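PDB 4QTO: betaine aldehyde dehydrogenase from Staphylococcus aureus subsp. aureus COL, which catalyses the NAD-dependent oxidation of betaine aldehyde to glycine betaine, as an enzyme of the aldehyde dehydrogenase family. Local coordinates for residues A[32-37]-A[63-68]; A[80-85]-A[227-232]. All coordinates share one frame; numbering follows the deposited sequence. Where two conformers were deposited one is given.

The two contacts follow one another along the chain and illustrate how the N-terminal part of an aldehyde dehydrogenase is laid against its Rossmann-type nucleotide-binding domain. Contact 1 sets residues 32-37 beside 63-68, the end of strand 59-65; helix 69-85 starts directly afterwards, and its last turns form contact 2 with residues 227-232. Their centres lie 18 Å apart on the same side of the chain's centre. The bridge between them is the pairing of segment 32-37 with 227-232: Tyr36 O lies 2.7 Å from Leu232 N, probably a hydrogen bond, and Gln35 CB packs 3.3 Å from Leu232 O. The side chain of Arg34 comes to about 6 Å from a bound PEG, that of Thr229 to about 10 Å from one.

Contact 1: A[32-37]-A[63-68]; sequences SQRQYI and TVSEGT
Ser65 N donates to Gln33 O in a straight hydrogen bond, part of a pairing of two N-terminal stretches whose touching parts, 33-35 and 63-67, run in nearly the same direction (13° apart) and lie against the Rossmann-type domain of the aldehyde dehydrogenase fold. The bond from Ser65 N to Gln33 O is 2.9 Å long with an angle of 164° at the hydrogen, and the donor sits almost exactly in line with the C=O bond of Gln33. A CA-H...O contact from Val64 CA to the same oxygen, at 3.4 Å, supplements it. Ser65 OG, beside its own backbone N, also comes near this oxygen, but any bond there is weak and unsettled; the hydroxyl meets Arg34 CA at 3.8 Å.

In one of its two conformers, Gln33 passes CB and CG alongside Thr63 O, with CG at 3.4 Å. Gln35 reaches forward on an extended chain, its CG turned anti to the carbonyl carbon (chi1 -59°), and lays its amide against Gly67. The polar ends of that amide are taken up elsewhere: OE1 accepts from the backbone N of Leu234 and NE2 gives to Asp71, which also accepts from Thr68 N. Just before strand 35-37, Ser32 OG, in one of two conformers, accepts from Arg34 N at 3.1 Å in an ST turn, while Gln35 OE1 approaches Gly67 CA to 3.4 Å.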
# COMPACT_ATOMS: atom_id res chain seq x y z
N SER A 32 -12.39 -34.55 -22.45
CA SER A 32 -11.10 -35.20 -22.66
C SER A 32 -10.81 -36.20 -21.55
O SER A 32 -11.26 -36.05 -20.42
CB SER A 32 -9.98 -34.17 -22.70
OG SER A 32 -8.71 -34.81 -22.81
N GLN A 33 -10.06 -37.24 -21.90
CA GLN A 33 -9.67 -38.27 -20.95
C GLN A 33 -8.18 -38.20 -20.65
O GLN A 33 -7.66 -39.02 -19.91
CB GLN A 33 -9.96 -39.64 -21.56
CG GLN A 33 -11.44 -39.93 -21.77
CD GLN A 33 -11.65 -41.30 -22.41
OE1 GLN A 33 -12.24 -42.23 -21.81
NE2 GLN A 33 -11.10 -41.46 -23.61
N ARG A 34 -7.51 -37.21 -21.23
CA ARG A 34 -6.07 -37.10 -21.20
C ARG A 34 -5.46 -35.99 -20.39
O ARG A 34 -6.13 -35.10 -19.90
CB ARG A 34 -5.59 -36.94 -22.66
CG ARG A 34 -5.86 -38.16 -23.54
CD ARG A 34 -5.29 -37.92 -24.91
NE ARG A 34 -5.34 -39.12 -25.71
CZ ARG A 34 -4.62 -39.29 -26.83
NH1 ARG A 34 -4.71 -40.43 -27.50
NH2 ARG A 34 -3.80 -38.35 -27.27
N GLN A 35 -4.15 -36.12 -20.20
CA GLN A 35 -3.34 -35.10 -19.55
C GLN A 35 -3.10 -34.00 -20.59
O GLN A 35 -3.31 -34.22 -21.80
CB GLN A 35 -2.00 -35.70 -19.13
CG GLN A 35 -2.15 -36.87 -18.19
CD GLN A 35 -0.84 -37.41 -17.70
OE1 GLN A 35 -0.48 -37.18 -16.54
NE2 GLN A 35 -0.10 -38.11 -18.56
N TYR A 36 -2.63 -32.84 -20.15
CA TYR A 36 -2.31 -31.73 -21.05
C TYR A 36 -0.89 -31.28 -20.77
O TYR A 36 -0.63 -30.71 -19.71
CB TYR A 36 -3.30 -30.57 -20.89
CG TYR A 36 -3.15 -29.49 -21.94
CD1 TYR A 36 -3.55 -29.70 -23.24
CD2 TYR A 36 -2.62 -28.26 -21.62
CE1 TYR A 36 -3.46 -28.69 -24.19
CE2 TYR A 36 -2.53 -27.25 -22.57
CZ TYR A 36 -2.95 -27.50 -23.86
OH TYR A 36 -2.91 -26.53 -24.87
N ILE A 37 0.03 -31.62 -21.65
CA ILE A 37 1.42 -31.35 -21.44
C ILE A 37 2.03 -30.64 -22.64
O ILE A 37 1.95 -31.13 -23.79
CB ILE A 37 2.21 -32.67 -21.14
CG1 ILE A 37 1.57 -33.42 -19.97
CG2 ILE A 37 3.67 -32.34 -20.88
CD1 ILE A 37 2.24 -34.74 -19.61
N THR A 63 -13.25 -42.73 -17.44
CA THR A 63 -11.93 -43.33 -17.33
C THR A 63 -10.93 -42.31 -17.87
O THR A 63 -11.09 -41.81 -18.99
CB THR A 63 -11.83 -44.64 -18.11
OG1 THR A 63 -12.77 -45.58 -17.55
CG2 THR A 63 -10.42 -45.22 -18.01
N VAL A 64 -9.89 -42.03 -17.08
CA VAL A 64 -8.89 -41.05 -17.46
C VAL A 64 -7.47 -41.64 -17.42
O VAL A 64 -7.21 -42.67 -16.79
CB VAL A 64 -8.92 -39.80 -16.54
CG1 VAL A 64 -10.30 -39.14 -16.61
CG2 VAL A 64 -8.57 -40.18 -15.12
N SER A 65 -6.55 -40.95 -18.09
CA SER A 65 -5.14 -41.34 -18.04
C SER A 65 -4.61 -41.25 -16.62
O SER A 65 -5.00 -40.38 -15.84
CB SER A 65 -4.29 -40.41 -18.88
OG SER A 65 -4.64 -40.52 -20.24
N GLU A 66 -3.71 -42.18 -16.28
CA GLU A 66 -3.04 -42.23 -14.95
C GLU A 66 -1.54 -42.05 -15.30
O GLU A 66 -0.84 -43.01 -15.68
CB GLU A 66 -3.30 -43.55 -14.27
CG GLU A 66 -2.62 -43.72 -12.92
CD GLU A 66 -3.39 -43.09 -11.77
OE1 GLU A 66 -4.41 -42.41 -11.95
OE2 GLU A 66 -2.99 -43.41 -10.62
N GLY A 67 -1.09 -40.81 -15.21
CA GLY A 67 0.25 -40.42 -15.63
C GLY A 67 1.40 -40.97 -14.80
O GLY A 67 1.21 -41.42 -13.67
N THR A 68 2.59 -40.93 -15.40
CA THR A 68 3.79 -41.40 -14.75
C THR A 68 4.66 -40.26 -14.23
O THR A 68 4.48 -39.08 -14.57
CB THR A 68 4.66 -42.22 -15.71
OG1 THR A 68 5.19 -41.36 -16.74
CG2 THR A 68 3.86 -43.32 -16.35

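Contact 2: A[80-85]-A[227-232]; sequences RRAFES and KGTINL
Ala82 points its methyl group at the turn 227-229, with CB 3.3 Å from Lys227 O and 3.6 Å from Gly228 C. Gly228, with phi at 93° and no side chain, lets its backbone come close to that methyl. Alongside, Arg81 sends its CG anti to the backbone N (chi1 -169°) and then bends at chi3, which swings the guanidinium over toward Lys227. The two long chains cross at a slant, Arg81 NH2 coming 3.9 Å from Lys227 CG, while Lys227 runs on fully extended. Arg81 NH2 forms its salt bridge with Asp38.

The helix that carries Arg81 and Ala82, 69-85, thus abuts the turn leading into the weakly bonded strand 230-232, which pairs in parallel with strand 200-204 in the sheet of the Rossmann-type domain. From that strand, Asn231 ND2 reaches back to Gly228 O at 2.9 Å, donating from above the carbonyl plane, and also reaches Leu201 O. A water spans the two segments, giving a hydrogen bond to Thr229 OG1 at 2.9 Å and a weak one to Ala82 O; Thr229 OG1 is itself hydrogen-bonded to Pro226 O. Ser85 OG donates to this same Ala82 oxygen at 2.7 Å, and Glu84 OE2 forms salt bridges with Arg80 NH1 and with Lys462 NZ of the second subunit.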
# COMPACT_ATOMS: atom_id res chain seq x y z
N ARG A 80 9.18 -24.77 -17.38
CA ARG A 80 10.41 -24.03 -17.28
C ARG A 80 10.79 -23.41 -18.62
O ARG A 80 11.17 -22.24 -18.69
CB ARG A 80 11.55 -24.92 -16.73
CG ARG A 80 12.96 -24.31 -16.80
CD ARG A 80 13.10 -22.98 -16.08
NE ARG A 80 12.83 -23.14 -14.65
CZ ARG A 80 12.50 -22.15 -13.83
NH1 ARG A 80 12.40 -20.91 -14.25
NH2 ARG A 80 12.27 -22.43 -12.56
N ARG A 81 10.77 -24.21 -19.68
CA ARG A 81 11.11 -23.70 -21.01
C ARG A 81 10.22 -22.51 -21.40
O ARG A 81 10.71 -21.47 -21.88
CB ARG A 81 10.98 -24.82 -22.06
CG ARG A 81 11.57 -24.43 -23.40
CD ARG A 81 11.03 -25.29 -24.53
NE ARG A 81 9.61 -25.00 -24.76
CZ ARG A 81 8.61 -25.88 -24.61
NH1 ARG A 81 8.85 -27.15 -24.30
NH2 ARG A 81 7.36 -25.48 -24.84
N ALA A 82 8.93 -22.67 -21.16
CA ALA A 82 7.96 -21.63 -21.43
C ALA A 82 8.26 -20.37 -20.60
O ALA A 82 8.22 -19.24 -21.13
CB ALA A 82 6.56 -22.12 -21.19
N PHE A 83 8.56 -20.55 -19.32
CA PHE A 83 8.87 -19.42 -18.46
C PHE A 83 10.10 -18.65 -19.01
O PHE A 83 10.05 -17.42 -19.14
CB PHE A 83 9.12 -19.85 -17.01
CG PHE A 83 9.25 -18.70 -16.09
CD1 PHE A 83 8.11 -18.05 -15.64
CD2 PHE A 83 10.48 -18.21 -15.73
CE1 PHE A 83 8.20 -16.92 -14.87
CE2 PHE A 83 10.56 -17.07 -14.93
CZ PHE A 83 9.43 -16.44 -14.50
N GLU A 84 11.14 -19.38 -19.39
CA GLU A 84 12.38 -18.75 -19.88
C GLU A 84 12.18 -18.08 -21.24
O GLU A 84 12.90 -17.13 -21.54
CB GLU A 84 13.52 -19.74 -19.95
CG GLU A 84 13.82 -20.39 -18.59
CD GLU A 84 14.14 -19.38 -17.50
OE1 GLU A 84 14.73 -18.33 -17.81
OE2 GLU A 84 13.86 -19.61 -16.32
N SER A 85 11.21 -18.54 -22.02
CA SER A 85 10.96 -17.94 -23.34
C SER A 85 10.41 -16.53 -23.20
O SER A 85 10.52 -15.71 -24.13
CB SER A 85 9.95 -18.77 -24.15
OG SER A 85 8.60 -18.49 -23.68
N LYS A 227 2.62 -22.29 -25.35
CA LYS A 227 2.90 -23.68 -25.13
C LYS A 227 3.80 -23.88 -23.90
O LYS A 227 4.85 -23.26 -23.81
CB LYS A 227 3.59 -24.18 -26.40
CG LYS A 227 3.83 -25.63 -26.47
CD LYS A 227 4.52 -25.96 -27.79
CE LYS A 227 4.81 -27.44 -27.88
NZ LYS A 227 5.56 -27.78 -29.12
N GLY A 228 3.36 -24.71 -22.97
CA GLY A 228 4.08 -24.99 -21.74
C GLY A 228 3.68 -24.13 -20.55
O GLY A 228 4.04 -24.43 -19.42
N THR A 229 2.93 -23.04 -20.79
CA THR A 229 2.51 -22.15 -19.69
C THR A 229 1.57 -22.85 -18.70
O THR A 229 1.63 -22.60 -17.49
CB THR A 229 1.78 -20.90 -20.24
OG1 THR A 229 2.69 -20.20 -21.10
CG2 THR A 229 1.38 -19.94 -19.13
N ILE A 230 0.68 -23.69 -19.24
CA ILE A 230 -0.24 -24.47 -18.42
C ILE A 230 -0.08 -25.95 -18.74
O ILE A 230 0.09 -26.34 -19.90
CB ILE A 230 -1.72 -24.02 -18.57
CG1 ILE A 230 -2.24 -24.21 -20.00
CG2 ILE A 230 -1.86 -22.58 -18.12
CD1 ILE A 230 -3.71 -23.88 -20.16
N ASN A 231 -0.09 -26.79 -17.71
CA ASN A 231 0.03 -28.21 -17.88
C ASN A 231 -0.82 -28.91 -16.80
O ASN A 231 -0.90 -28.42 -15.64
CB ASN A 231 1.47 -28.70 -17.73
CG ASN A 231 2.46 -27.94 -18.60
OD1 ASN A 231 2.79 -28.36 -19.72
ND2 ASN A 231 2.91 -26.80 -18.11
N LEU A 232 -1.42 -30.01 -17.18
CA LEU A 232 -2.28 -30.82 -16.34
C LEU A 232 -1.77 -32.25 -16.31
O LEU A 232 -1.70 -32.93 -17.35
CB LEU A 232 -3.72 -30.80 -16.90
CG LEU A 232 -4.76 -31.74 -16.26
CD1 LEU A 232 -4.98 -31.41 -14.80
CD2 LEU A 232 -6.09 -31.72 -17.02
O HOH W 1 5.15 -18.93 -21.89